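Local coordinates for alginate biosynthesis protein AlgJ (Pseudomonas putida, PDB 4O8V), which probably adds acetyl groups to mannuronate residues of alginate in the periplasm, as part of an inner-membrane complex with AlgI and AlgF, at residues L13-W18 with T69-K74; L58-A63 with V97-L102; A65-E70 with Q108-G113; D83-F88 with F274-L279. All blocks are in the same frame, centred on the assembly; numbering follows the deposited sequence. Where two conformers were deposited one is given.

Interaction 1. Residues L13-W18 with T69-K74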
loop_
_atom_site.group_PDB
_atom_site.type_symbol
_atom_site.label_atom_id
_atom_site.label_comp_id
_atom_site.label_asym_id
_atom_site.label_seq_id
_atom_site.Cartn_x
_atom_site.Cartn_y
_atom_site.Cartn_z
ATOM N N LEU A 13 7.348 18.844 8.644
ATOM C CA LEU A 13 8.069 18.529 9.870
ATOM C C LEU A 13 7.108 18.207 10.988
ATOM O O LEU A 13 6.145 18.937 11.198
ATOM C CB LEU A 13 8.952 19.705 10.300
ATOM C CG LEU A 13 9.973 20.226 9.308
ATOM C CD1 LEU A 13 10.706 21.426 9.944
ATOM C CD2 LEU A 13 10.936 19.143 8.904
ATOM N N GLY A 14 7.371 17.120 11.708
ATOM C CA GLY A 14 6.634 16.797 12.918
ATOM C C GLY A 14 7.481 17.008 14.167
ATOM O O GLY A 14 8.535 17.646 14.102
ATOM N N ARG A 15 7.013 16.497 15.305
ATOM C CA ARG A 15 7.775 16.571 16.564
ATOM C C ARG A 15 8.815 15.474 16.627
ATOM O O ARG A 15 8.706 14.492 15.902
ATOM C CB ARG A 15 6.858 16.438 17.786
ATOM C CG ARG A 15 5.805 17.509 17.932
ATOM C CD ARG A 15 5.152 17.426 19.320
ATOM N NE ARG A 15 4.692 16.068 19.592
ATOM C CZ ARG A 15 5.038 15.354 20.659
ATOM N NH1 ARG A 15 5.834 15.875 21.579
ATOM N NH2 ARG A 15 4.581 14.115 20.800
ATOM N N ASP A 16 9.812 15.633 17.509
ATOM C CA ASP A 16 10.783 14.567 17.786
ATOM C C ASP A 16 11.479 14.061 16.511
ATOM O O ASP A 16 11.752 12.853 16.371
ATOM C CB ASP A 16 10.107 13.378 18.517
ATOM C CG ASP A 16 9.825 13.666 19.994
ATOM O OD1 ASP A 16 10.039 14.820 20.446
ATOM O OD2 ASP A 16 9.383 12.732 20.709
ATOM N N GLN A 17 11.779 14.985 15.597
ATOM C CA GLN A 17 12.466 14.667 14.338
ATOM C C GLN A 17 11.694 13.634 13.476
ATOM O O GLN A 17 12.292 12.843 12.744
ATOM C CB GLN A 17 13.913 14.178 14.605
ATOM C CG GLN A 17 14.796 15.214 15.359
ATOM C CD GLN A 17 16.300 15.127 15.046
ATOM O OE1 GLN A 17 16.914 14.054 15.075
ATOM N NE2 GLN A 17 16.904 16.285 14.769
ATOM N N TRP A 18 10.363 13.672 13.544
ATOM C CA TRP A 18 9.517 12.907 12.605
ATOM C C TRP A 18 9.282 13.750 11.336
ATOM O O TRP A 18 9.175 14.975 11.422
ATOM C CB TRP A 18 8.172 12.558 13.259
ATOM C CG TRP A 18 8.221 11.319 14.116
ATOM C CD1 TRP A 18 8.831 11.164 15.341
ATOM C CD2 TRP A 18 7.646 10.061 13.793
ATOM N NE1 TRP A 18 8.683 9.858 15.777
ATOM C CE2 TRP A 18 7.938 9.176 14.850
ATOM C CE3 TRP A 18 6.897 9.593 12.703
ATOM C CZ2 TRP A 18 7.524 7.833 14.840
ATOM C CZ3 TRP A 18 6.481 8.266 12.703
ATOM C CH2 TRP A 18 6.795 7.408 13.761
ATOM N N THR A 69 -0.492 10.548 14.716
ATOM C CA THR A 69 -0.938 11.929 14.947
ATOM C C THR A 69 -0.219 12.581 16.116
ATOM O O THR A 69 -0.149 13.817 16.214
ATOM C CB THR A 69 -2.445 12.009 15.228
ATOM O OG1 THR A 69 -2.740 11.303 16.437
ATOM C CG2 THR A 69 -3.228 11.391 14.095
ATOM N N GLU A 70 0.327 11.759 17.006
ATOM C CA GLU A 70 0.953 12.301 18.202
ATOM C C GLU A 70 2.288 12.962 17.865
ATOM O O GLU A 70 2.848 13.684 18.691
ATOM C CB GLU A 70 1.139 11.211 19.276
ATOM C CG GLU A 70 2.110 10.095 18.917
ATOM C CD GLU A 70 1.399 8.852 18.356
ATOM O OE1 GLU A 70 0.414 9.004 17.595
ATOM O OE2 GLU A 70 1.823 7.724 18.695
ATOM N N TYR A 71 2.790 12.728 16.656
ATOM C CA TYR A 71 4.045 13.358 16.242
ATOM C C TYR A 71 3.820 14.464 15.216
ATOM O O TYR A 71 4.769 14.977 14.635
ATOM C CB TYR A 71 5.023 12.308 15.692
ATOM C CG TYR A 71 5.479 11.346 16.768
ATOM C CD1 TYR A 71 6.099 11.808 17.919
ATOM C CD2 TYR A 71 5.274 9.973 16.636
ATOM C CE1 TYR A 71 6.509 10.934 18.914
ATOM C CE2 TYR A 71 5.673 9.088 17.627
ATOM C CZ TYR A 71 6.285 9.579 18.764
ATOM O OH TYR A 71 6.701 8.715 19.753
ATOM N N LEU A 72 2.561 14.839 15.009
ATOM C CA LEU A 72 2.265 16.036 14.231
ATOM C C LEU A 72 2.881 17.267 14.870
ATOM O O LEU A 72 2.890 17.439 16.106
ATOM C CB LEU A 72 0.758 16.223 14.068
ATOM C CG LEU A 72 0.151 15.132 13.184
ATOM C CD1 LEU A 72 -1.339 15.339 13.067
ATOM C CD2 LEU A 72 0.806 15.124 11.798
ATOM N N GLY A 73 3.417 18.133 14.024
ATOM C CA GLY A 73 3.986 19.381 14.501
ATOM C C GLY A 73 2.979 20.507 14.415
ATOM O O GLY A 73 1.797 20.316 14.699
ATOM N N LYS A 74 3.454 21.688 14.028
ATOM C CA LYS A 74 2.595 22.848 13.844
ATOM C C LYS A 74 1.555 22.624 12.744
ATOM O O LYS A 74 0.358 22.814 12.971
ATOM C CB LYS A 74 3.447 24.089 13.536
HETATM O O HOH W 1 9.391 10.050 20.632
#
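Arg15 reaches across to the backbone of the turn at 69-74. Its CB stands 4.1 Å from the carbonyl O of Tyr71; CG and then CD pass Leu72 O, CG at 3.4 Å. A bend at chi3 (-52°) then swings the head toward Glu70, whose carbonyl O it grips side-on: NE donates at 3.1 Å and NH2 at 2.8 Å, with the oxygen lying in the guanidinium plane. Arginine suits this place because one flat group can offer two N-H to a single acceptor. The backbone N of Arg15 bonds to Tyr71 O at 2.8 Å.

These residues belong to the hairpin loop joining strands 11-13 and 19-21, which packs on the 3-10 turn following helix 64-67 of the SGNH-hydrolase-like domain. The backbones approach closely where Gly14 meets Gly73, CA to CA 4.0 Å; a CB on either glycine would run into a carbonyl oxygen of the other segment.

The five-membered ring of Trp18 forms an offset stack with Tyr71, planes 10° apart, and NE1 lies over the centre of the phenol ring. With the indole cut back to an alanine, that face of Tyr71 would probably lose its cover and the ring could shift. On the opposite face lies Glu70 CG, while the hydroxyl of Tyr71 shares a water with Asp16 OD2.

Interaction 2. Residues L58-A63 with V97-L102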
loop_
_atom_site.group_PDB
_atom_site.type_symbol
_atom_site.label_atom_id
_atom_site.label_comp_id
_atom_site.label_asym_id
_atom_site.label_seq_id
_atom_site.Cartn_x
_atom_site.Cartn_y
_atom_site.Cartn_z
ATOM N N LEU A 58 -8.420 -5.594 -1.675
ATOM C CA LEU A 58 -7.857 -4.252 -1.676
ATOM C C LEU A 58 -7.247 -3.997 -0.314
ATOM O O LEU A 58 -7.899 -4.250 0.693
ATOM C CB LEU A 58 -8.936 -3.211 -1.997
ATOM C CG LEU A 58 -8.500 -1.746 -2.064
ATOM C CD1 LEU A 58 -7.480 -1.525 -3.202
ATOM C CD2 LEU A 58 -9.730 -0.851 -2.262
ATOM N N ALA A 59 -6.009 -3.499 -0.296
ATOM C CA ALA A 59 -5.301 -3.245 0.964
ATOM C C ALA A 59 -5.069 -1.742 1.102
ATOM O O ALA A 59 -4.082 -1.192 0.591
ATOM C CB ALA A 59 -4.000 -4.001 1.014
ATOM N N ILE A 60 -6.015 -1.071 1.758
ATOM C CA ILE A 60 -5.939 0.392 1.899
ATOM C C ILE A 60 -4.965 0.713 3.038
ATOM O O ILE A 60 -5.255 0.421 4.189
ATOM C CB ILE A 60 -7.334 1.018 2.197
ATOM C CG1 ILE A 60 -8.332 0.714 1.072
ATOM C CG2 ILE A 60 -7.214 2.558 2.392
ATOM C CD1 ILE A 60 -9.778 1.037 1.480
ATOM N N VAL A 61 -3.804 1.285 2.718
ATOM C CA VAL A 61 -2.818 1.601 3.765
ATOM C C VAL A 61 -3.135 2.955 4.390
ATOM O O VAL A 61 -3.235 3.954 3.698
ATOM C CB VAL A 61 -1.385 1.633 3.214
ATOM C CG1 VAL A 61 -0.359 1.728 4.380
ATOM C CG2 VAL A 61 -1.125 0.376 2.380
ATOM N N PRO A 62 -3.306 2.989 5.711
ATOM C CA PRO A 62 -3.600 4.286 6.322
ATOM C C PRO A 62 -2.406 5.232 6.224
ATOM O O PRO A 62 -1.262 4.767 6.147
ATOM C CB PRO A 62 -3.903 3.927 7.776
ATOM C CG PRO A 62 -3.168 2.656 8.021
ATOM C CD PRO A 62 -3.262 1.899 6.694
ATOM N N ALA A 63 -2.679 6.534 6.221
ATOM C CA ALA A 63 -1.629 7.549 6.162
ATOM C C ALA A 63 -0.768 7.484 7.418
ATOM O O ALA A 63 -1.278 7.229 8.512
ATOM C CB ALA A 63 -2.235 8.921 6.014
ATOM N N VAL A 97 -16.182 -3.923 -3.322
ATOM C CA VAL A 97 -14.764 -4.230 -3.265
ATOM C C VAL A 97 -14.398 -4.644 -1.838
ATOM O O VAL A 97 -14.699 -3.928 -0.884
ATOM C CB VAL A 97 -13.923 -3.025 -3.718
ATOM C CG1 VAL A 97 -12.437 -3.250 -3.441
ATOM C CG2 VAL A 97 -14.171 -2.770 -5.217
ATOM N N PHE A 98 -13.772 -5.809 -1.704
ATOM C CA PHE A 98 -13.362 -6.349 -0.404
ATOM C C PHE A 98 -12.092 -5.671 0.107
ATOM O O PHE A 98 -11.017 -5.812 -0.500
ATOM C CB PHE A 98 -13.159 -7.856 -0.525
ATOM C CG PHE A 98 -12.833 -8.545 0.767
ATOM C CD1 PHE A 98 -13.643 -8.388 1.880
ATOM C CD2 PHE A 98 -11.731 -9.375 0.859
ATOM C CE1 PHE A 98 -13.350 -9.042 3.075
ATOM C CE2 PHE A 98 -11.442 -10.042 2.042
ATOM C CZ PHE A 98 -12.248 -9.864 3.155
ATOM N N ALA A 99 -12.207 -4.951 1.223
ATOM C CA ALA A 99 -11.099 -4.138 1.737
ATOM C C ALA A 99 -10.996 -4.271 3.250
ATOM O O ALA A 99 -11.610 -3.505 3.997
ATOM C CB ALA A 99 -11.272 -2.660 1.345
ATOM N N PRO A 100 -10.221 -5.256 3.706
ATOM C CA PRO A 100 -10.047 -5.480 5.147
ATOM C C PRO A 100 -9.451 -4.268 5.851
ATOM O O PRO A 100 -8.643 -3.530 5.289
ATOM C CB PRO A 100 -9.086 -6.674 5.201
ATOM C CG PRO A 100 -9.302 -7.385 3.870
ATOM C CD PRO A 100 -9.518 -6.264 2.891
ATOM N N ASP A 101 -9.855 -4.066 7.099
ATOM C CA ASP A 101 -9.358 -2.920 7.847
ATOM C C ASP A 101 -7.927 -3.131 8.328
ATOM O O ASP A 101 -7.650 -4.061 9.080
ATOM C CB ASP A 101 -10.268 -2.638 9.036
ATOM C CG ASP A 101 -9.808 -1.421 9.824
ATOM O OD1 ASP A 101 -10.086 -0.284 9.398
ATOM O OD2 ASP A 101 -9.142 -1.610 10.849
ATOM N N LEU A 102 -7.013 -2.275 7.884
ATOM C CA LEU A 102 -5.612 -2.375 8.302
ATOM C C LEU A 102 -5.272 -1.381 9.418
ATOM O O LEU A 102 -4.294 -1.557 10.158
ATOM C CB LEU A 102 -4.676 -2.143 7.126
ATOM C CG LEU A 102 -4.818 -3.110 5.949
ATOM C CD1 LEU A 102 -3.777 -2.726 4.908
ATOM C CD2 LEU A 102 -4.629 -4.554 6.409
HETATM O O HOH W 2 -8.207 -2.556 2.851
HETATM O O HOH W 3 -7.340 -0.827 5.343
#
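Leu58 and Phe98 are joined through the backbone, the chains running in roughly the same direction, 37° apart end to end: Leu58 N donates to Phe98 O at 2.9 Å. Strand 55-61 is an outermost strand of the parallel sheet in the SGNH-hydrolase-like fold, and the loop 97-102 follows its edge between helices 84-94 and 103-109. Past this one direct bond the loop draws off, and a CA-H...O contact from Ala99 CA to Leu58 O, 3.4 Å, is the next approach.

Ala99 is small enough for the close approach, while branched apolar chains fill in around it. Val97 CG1 touches both CB and CD2 of Leu58, the two side chains crossing at a slant. The Ala99 methyl, pointing toward the strand, meets Ile60 CD1 at 4.0 Å, and Pro100 turns CD to Leu58 O. At the far end Leu102, its CG anti to the carbonyl carbon (chi1 -60°), sets CD1 beside Ile60 O and 4.1 Å from Ala59 CB. Ala134 and Leu135 of helix 125-141 flank this end, Ala134 against Leu102 and Leu135 against Ala59.

Where the chains part, two waters take over the backbone's polar atoms. One accepts from Ile60 N and lies within hydrogen-bonding distance of Leu58 O and Pro100 O; the other accepts from Leu102 N at 2.9 Å and lies 2.7 Å from Ile60 O, with Pro100 O also in range.

Interaction 3. Residues A65-E70 with Q108-G113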
loop_
_atom_site.group_PDB
_atom_site.type_symbol
_atom_site.label_atom_id
_atom_site.label_comp_id
_atom_site.label_asym_id
_atom_site.label_seq_id
_atom_site.Cartn_x
_atom_site.Cartn_y
_atom_site.Cartn_z
ATOM N N ALA A 65 0.452 9.978 8.801
ATOM C CA ALA A 65 -0.044 11.103 9.603
ATOM C C ALA A 65 -1.290 10.763 10.412
ATOM O O ALA A 65 -1.599 11.431 11.386
ATOM C CB ALA A 65 -0.328 12.300 8.715
ATOM N N ARG A 66 -2.028 9.748 9.984
ATOM C CA ARG A 66 -3.219 9.298 10.705
ATOM C C ARG A 66 -2.845 8.330 11.822
ATOM O O ARG A 66 -3.457 8.338 12.880
ATOM C CB ARG A 66 -4.219 8.610 9.737
ATOM C CG ARG A 66 -5.494 8.120 10.415
ATOM C CD ARG A 66 -6.488 7.453 9.428
ATOM N NE ARG A 66 -6.693 8.213 8.190
ATOM C CZ ARG A 66 -7.429 9.316 8.087
ATOM N NH1 ARG A 66 -8.015 9.844 9.165
ATOM N NH2 ARG A 66 -7.563 9.915 6.904
ATOM N N VAL A 67 -1.846 7.491 11.574
ATOM C CA VAL A 67 -1.442 6.487 12.542
ATOM C C VAL A 67 -0.563 7.112 13.633
ATOM O O VAL A 67 -0.635 6.705 14.791
ATOM C CB VAL A 67 -0.693 5.314 11.868
ATOM C CG1 VAL A 67 -0.199 4.308 12.912
ATOM C CG2 VAL A 67 -1.597 4.620 10.840
ATOM N N TYR A 68 0.257 8.096 13.258
ATOM C CA TYR A 68 1.131 8.796 14.224
ATOM C C TYR A 68 0.772 10.278 14.411
ATOM O O TYR A 68 1.627 11.166 14.341
ATOM C CB TYR A 68 2.603 8.619 13.796
ATOM C CG TYR A 68 3.116 7.249 14.175
ATOM C CD1 TYR A 68 3.478 6.976 15.499
ATOM C CD2 TYR A 68 3.191 6.210 13.233
ATOM C CE1 TYR A 68 3.916 5.719 15.879
ATOM C CE2 TYR A 68 3.632 4.931 13.604
ATOM C CZ TYR A 68 3.984 4.694 14.932
ATOM O OH TYR A 68 4.404 3.437 15.320
ATOM N N THR A 69 -0.492 10.548 14.716
ATOM C CA THR A 69 -0.938 11.929 14.947
ATOM C C THR A 69 -0.219 12.581 16.116
ATOM O O THR A 69 -0.149 13.817 16.214
ATOM C CB THR A 69 -2.445 12.009 15.228
ATOM O OG1 THR A 69 -2.740 11.303 16.437
ATOM C CG2 THR A 69 -3.228 11.391 14.095
ATOM N N GLU A 70 0.327 11.759 17.006
ATOM C CA GLU A 70 0.953 12.301 18.202
ATOM C C GLU A 70 2.288 12.962 17.865
ATOM O O GLU A 70 2.848 13.684 18.691
ATOM C CB GLU A 70 1.139 11.211 19.276
ATOM C CG GLU A 70 2.110 10.095 18.917
ATOM C CD GLU A 70 1.399 8.852 18.356
ATOM O OE1 GLU A 70 0.414 9.004 17.595
ATOM O OE2 GLU A 70 1.823 7.724 18.695
ATOM N N GLN A 108 -3.124 -1.015 16.982
ATOM C CA GLN A 108 -2.911 -1.935 18.101
ATOM C C GLN A 108 -1.413 -2.197 18.246
ATOM O O GLN A 108 -0.863 -2.202 19.355
ATOM C CB GLN A 108 -3.687 -3.247 17.877
ATOM C CG GLN A 108 -3.603 -4.279 19.011
ATOM C CD GLN A 108 -4.373 -5.570 18.702
ATOM O OE1 GLN A 108 -4.284 -6.120 17.600
ATOM N NE2 GLN A 108 -5.139 -6.047 19.678
ATOM N N ALA A 109 -0.746 -2.361 17.107
ATOM C CA ALA A 109 0.657 -2.783 17.083
ATOM C C ALA A 109 1.677 -1.688 17.476
ATOM O O ALA A 109 2.851 -1.990 17.706
ATOM C CB ALA A 109 1.009 -3.326 15.677
ATOM N N LYS A 110 1.248 -0.435 17.571
ATOM C CA LYS A 110 2.164 0.638 18.006
ATOM C C LYS A 110 2.804 0.383 19.387
ATOM O O LYS A 110 3.902 0.881 19.678
ATOM C CB LYS A 110 1.437 1.992 18.032
ATOM C CG LYS A 110 1.010 2.496 16.659
ATOM C CD LYS A 110 0.097 3.699 16.770
ATOM C CE LYS A 110 0.813 4.921 17.322
ATOM N NZ LYS A 110 -0.107 6.076 17.516
ATOM N N ALA A 111 2.127 -0.377 20.232
ATOM C CA ALA A 111 2.671 -0.667 21.562
ATOM C C ALA A 111 3.954 -1.498 21.486
ATOM O O ALA A 111 4.805 -1.427 22.383
ATOM C CB ALA A 111 1.638 -1.363 22.408
ATOM N N ARG A 112 4.095 -2.277 20.412
ATOM C CA ARG A 112 5.252 -3.149 20.234
ATOM C C ARG A 112 6.492 -2.406 19.726
ATOM O O ARG A 112 7.625 -2.829 19.973
ATOM C CB ARG A 112 4.904 -4.296 19.247
ATOM C CG ARG A 112 3.779 -5.214 19.721
ATOM C CD ARG A 112 3.156 -5.951 18.533
ATOM N NE ARG A 112 4.131 -6.764 17.815
ATOM C CZ ARG A 112 3.872 -7.415 16.682
ATOM N NH1 ARG A 112 2.663 -7.339 16.139
ATOM N NH2 ARG A 112 4.816 -8.143 16.092
ATOM N N GLY A 113 6.276 -1.311 19.004
ATOM C CA GLY A 113 7.355 -0.573 18.384
ATOM C C GLY A 113 6.803 0.218 17.212
ATOM O O GLY A 113 5.587 0.300 17.045
HETATM O O HOH W 4 4.768 3.079 17.892
#
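Lys110 stretches from the segment that carries on from helix 103-109 to the turn that closes helix 64-67, two short helices of the SGNH-hydrolase-like domain. The inner part of the contact is closely packed. Val67 CG1 lies 3.9 Å from Lys110 CD, and Tyr68 CE1 approaches Lys110 CE at 3.5 Å, the lysine and tyrosine side chains running antiparallel alongside one another. A long, flexible chain suits this path, since its methylenes can line apolar neighbours while the ammonium group at the tip reaches polar partners. The bend at chi3 (67°) helps bring NZ to Val67 O, which it meets at 2.8 Å from almost straight ahead of the carbonyl.

Toward the exposed Glu70 the contact is ionic. NZ forms a salt bridge with OE2, 2.8 Å away on its syn lone pair, and a weak bond with OE1. A methionine in place of Lys110 would probably leave the Glu70 carboxylate without its countercharge and Val67 O without this donor.

The Gly113 end is looser and partly hydrated. Tyr68 OH, held by Val115 N, stands 3.8 Å from Gly113 O. A water in the plane of the Tyr68 ring lies 2.6 Å from that hydroxyl and donates to Lys110 O at 3.0 Å.

Interaction 4. Residues D83-F88 with F274-L279; sequences DLYNQF and FPERYL
The Phe88 ring takes Leu279 over one face and points its edge at Phe274. Leu279 CD2 sits 3.9 Å from the ring centroid, close enough to the normal for a CH-pi contact, while Glu276 CA lies near the ring's rim. Phe88 and Phe274 make a T-shaped pair, centroids 5.2 Å apart and planes at 83°, in which Phe88 CZ and CE2 come down on one face of Phe274. The Phe88 CG, anti to its own N (chi1 -163°), sends the ring out from helix 84-94 across the end of strand 269-275. Phenylalanine fits because its flat ring can serve a methyl with its face and another aromatic with its edge.

Leu84, one turn earlier, fills in beside it: CD1 touches Leu279 CD2 at 4.2 Å, and CD2 rests 3.6 Å from Glu276 O. The buried carboxylate of Glu276 crosses toward the start of the helix, with OE1 at 3.5 Å from Leu84 CB and OE2 at 3.5 Å from Tyr85 CB. Its charge is met by a salt bridge from OE1 to Arg66 and a hydrogen bond to OE2 from Ala63 N; the nearby N-terminal end of helix 84-94 would probably favour the ionised form. Tyr85 leads its hydroxyl away, to Asp101.

Beyond Glu276, Arg277 turns from the helix to pair with Glu23, its side chain about 6 Å from those of Ser218 and His122, the probable nucleophile and proton acceptor. The whole is a helix packed on the C-terminal end of an inner parallel strand, the end of the sheet where catalytic residues of SGNH-type α/β folds gather.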
loop_
_atom_site.group_PDB
_atom_site.type_symbol
_atom_site.label_atom_id
_atom_site.label_comp_id
_atom_site.label_asym_id
_atom_site.label_seq_id
_atom_site.Cartn_x
_atom_site.Cartn_y
_atom_site.Cartn_z
ATOM N N ASP A 83 -11.184 12.439 7.126
ATOM C CA ASP A 83 -11.889 11.162 7.159
ATOM C C ASP A 83 -11.732 10.370 5.864
ATOM O O ASP A 83 -12.612 9.579 5.498
ATOM C CB ASP A 83 -13.371 11.388 7.458
ATOM C CG ASP A 83 -14.024 10.174 8.116
ATOM O OD1 ASP A 83 -13.358 9.539 8.980
ATOM O OD2 ASP A 83 -15.193 9.861 7.766
ATOM N N LEU A 84 -10.591 10.568 5.206
ATOM C CA LEU A 84 -10.323 9.971 3.893
ATOM C C LEU A 84 -10.258 8.437 3.958
ATOM O O LEU A 84 -10.810 7.752 3.092
ATOM C CB LEU A 84 -9.017 10.525 3.320
ATOM C CG LEU A 84 -8.596 10.085 1.910
ATOM C CD1 LEU A 84 -9.712 10.307 0.908
ATOM C CD2 LEU A 84 -7.347 10.877 1.491
ATOM N N TYR A 85 -9.588 7.912 4.984
ATOM C CA TYR A 85 -9.485 6.475 5.162
ATOM C C TYR A 85 -10.872 5.838 5.270
ATOM O O TYR A 85 -11.179 4.905 4.531
ATOM C CB TYR A 85 -8.635 6.159 6.404
ATOM C CG TYR A 85 -8.528 4.688 6.738
ATOM C CD1 TYR A 85 -7.584 3.875 6.113
ATOM C CD2 TYR A 85 -9.383 4.107 7.673
ATOM C CE1 TYR A 85 -7.486 2.524 6.416
ATOM C CE2 TYR A 85 -9.295 2.761 7.994
ATOM C CZ TYR A 85 -8.349 1.970 7.350
ATOM O OH TYR A 85 -8.281 0.635 7.686
ATOM N N ASN A 86 -11.706 6.381 6.158
ATOM C CA ASN A 86 -13.068 5.917 6.370
ATOM C C ASN A 86 -13.919 6.014 5.106
ATOM O O ASN A 86 -14.649 5.082 4.764
ATOM C CB ASN A 86 -13.717 6.730 7.503
ATOM C CG ASN A 86 -15.147 6.292 7.819
ATOM O OD1 ASN A 86 -15.430 5.115 8.067
ATOM N ND2 ASN A 86 -16.054 7.248 7.826
ATOM N N GLN A 87 -13.829 7.142 4.407
ATOM C CA GLN A 87 -14.613 7.313 3.188
ATOM C C GLN A 87 -14.138 6.397 2.062
ATOM O O GLN A 87 -14.952 5.940 1.257
ATOM C CB GLN A 87 -14.584 8.780 2.739
ATOM C CG GLN A 87 -15.387 9.718 3.650
ATOM C CD GLN A 87 -16.895 9.384 3.704
ATOM O OE1 GLN A 87 -17.456 8.791 2.773
ATOM N NE2 GLN A 87 -17.546 9.768 4.801
ATOM N N PHE A 88 -12.832 6.145 1.991
ATOM C CA PHE A 88 -12.279 5.173 1.036
ATOM C C PHE A 88 -12.906 3.792 1.318
ATOM O O PHE A 88 -13.420 3.112 0.418
ATOM C CB PHE A 88 -10.750 5.127 1.154
ATOM C CG PHE A 88 -10.025 4.495 -0.021
ATOM C CD1 PHE A 88 -10.690 3.737 -0.974
ATOM C CD2 PHE A 88 -8.643 4.635 -0.134
ATOM C CE1 PHE A 88 -9.992 3.156 -2.032
ATOM C CE2 PHE A 88 -7.945 4.066 -1.184
ATOM C CZ PHE A 88 -8.618 3.324 -2.139
ATOM N N PHE A 274 -2.859 -0.063 -1.791
ATOM C CA PHE A 274 -3.339 1.233 -2.269
ATOM C C PHE A 274 -3.358 2.197 -1.076
ATOM O O PHE A 274 -4.324 2.227 -0.312
ATOM C CB PHE A 274 -4.749 1.077 -2.892
ATOM C CG PHE A 274 -5.173 2.220 -3.792
ATOM C CD1 PHE A 274 -5.117 3.540 -3.356
ATOM C CD2 PHE A 274 -5.635 1.966 -5.097
ATOM C CE1 PHE A 274 -5.532 4.589 -4.195
ATOM C CE2 PHE A 274 -6.030 3.009 -5.947
ATOM C CZ PHE A 274 -5.971 4.325 -5.497
ATOM N N PRO A 275 -2.283 2.968 -0.886
ATOM C CA PRO A 275 -2.246 3.875 0.264
ATOM C C PRO A 275 -3.324 4.975 0.156
ATOM O O PRO A 275 -3.598 5.452 -0.949
ATOM C CB PRO A 275 -0.826 4.477 0.200
ATOM C CG PRO A 275 -0.019 3.451 -0.603
ATOM C CD PRO A 275 -1.027 2.985 -1.655
ATOM N N GLU A 276 -3.923 5.371 1.274
ATOM C CA GLU A 276 -5.096 6.244 1.213
ATOM C C GLU A 276 -4.851 7.589 0.511
ATOM O O GLU A 276 -5.730 8.080 -0.192
ATOM C CB GLU A 276 -5.662 6.484 2.620
ATOM C CG GLU A 276 -4.769 7.306 3.543
ATOM C CD GLU A 276 -5.501 7.868 4.759
ATOM O OE1 GLU A 276 -6.157 8.929 4.643
ATOM O OE2 GLU A 276 -5.397 7.271 5.845
ATOM N N ARG A 277 -3.658 8.167 0.661
ATOM C CA ARG A 277 -3.399 9.502 0.136
ATOM C C ARG A 277 -3.477 9.586 -1.390
ATOM O O ARG A 277 -3.572 10.676 -1.934
ATOM C CB ARG A 277 -2.021 10.005 0.592
ATOM C CG ARG A 277 -0.825 9.362 -0.144
ATOM C CD ARG A 277 0.481 9.846 0.511
ATOM N NE ARG A 277 1.709 9.519 -0.218
ATOM C CZ ARG A 277 2.505 8.501 0.105
ATOM N NH1 ARG A 277 2.171 7.697 1.106
ATOM N NH2 ARG A 277 3.622 8.277 -0.578
ATOM N N TYR A 278 -3.423 8.442 -2.066
ATOM C CA TYR A 278 -3.478 8.424 -3.532
ATOM C C TYR A 278 -4.892 8.546 -4.088
ATOM O O TYR A 278 -5.058 8.793 -5.279
ATOM C CB TYR A 278 -2.847 7.139 -4.092
ATOM C CG TYR A 278 -1.339 7.095 -3.974
ATOM C CD1 TYR A 278 -0.527 7.832 -4.840
ATOM C CD2 TYR A 278 -0.730 6.330 -2.987
ATOM C CE1 TYR A 278 0.857 7.800 -4.723
ATOM C CE2 TYR A 278 0.644 6.293 -2.862
ATOM C CZ TYR A 278 1.435 7.022 -3.730
ATOM O OH TYR A 278 2.809 6.969 -3.590
ATOM N N LEU A 279 -5.912 8.348 -3.256
ATOM C CA LEU A 279 -7.285 8.344 -3.779
ATOM C C LEU A 279 -7.687 9.706 -4.388
ATOM O O LEU A 279 -8.298 9.747 -5.456
ATOM C CB LEU A 279 -8.286 7.939 -2.688
ATOM C CG LEU A 279 -9.729 7.748 -3.188
ATOM C CD1 LEU A 279 -9.820 6.626 -4.202
ATOM C CD2 LEU A 279 -10.666 7.487 -2.026
#

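How the interactions relate
Interactions 2 and 4 lie closest, their centres 9 Å apart, and meet on neighbouring strands 55-61 and 269-275, where Ile60 CG2 packs on Phe88 CD2 at 3.6 Å. Interaction 2 touches interaction 3 through Pro62 CG and Val67 CG2, 3.8 Å apart. Arg66, on the 65-70 segment though not in its contact with 108-113, reaches Glu276 of interaction 4. Interactions 1 and 3 share Thr69 and Glu70, so the Glu70 carbonyl serves one and its carboxylate the other; Trp18 CH2 also touches Tyr68 CG at 3.7 Å. Interaction 4 comes closest to the probable triad of Ser218, His122 and Asp120, through Arg277; from interaction 1, the side chains of Trp18 and Asp120 are about 9 Å apart.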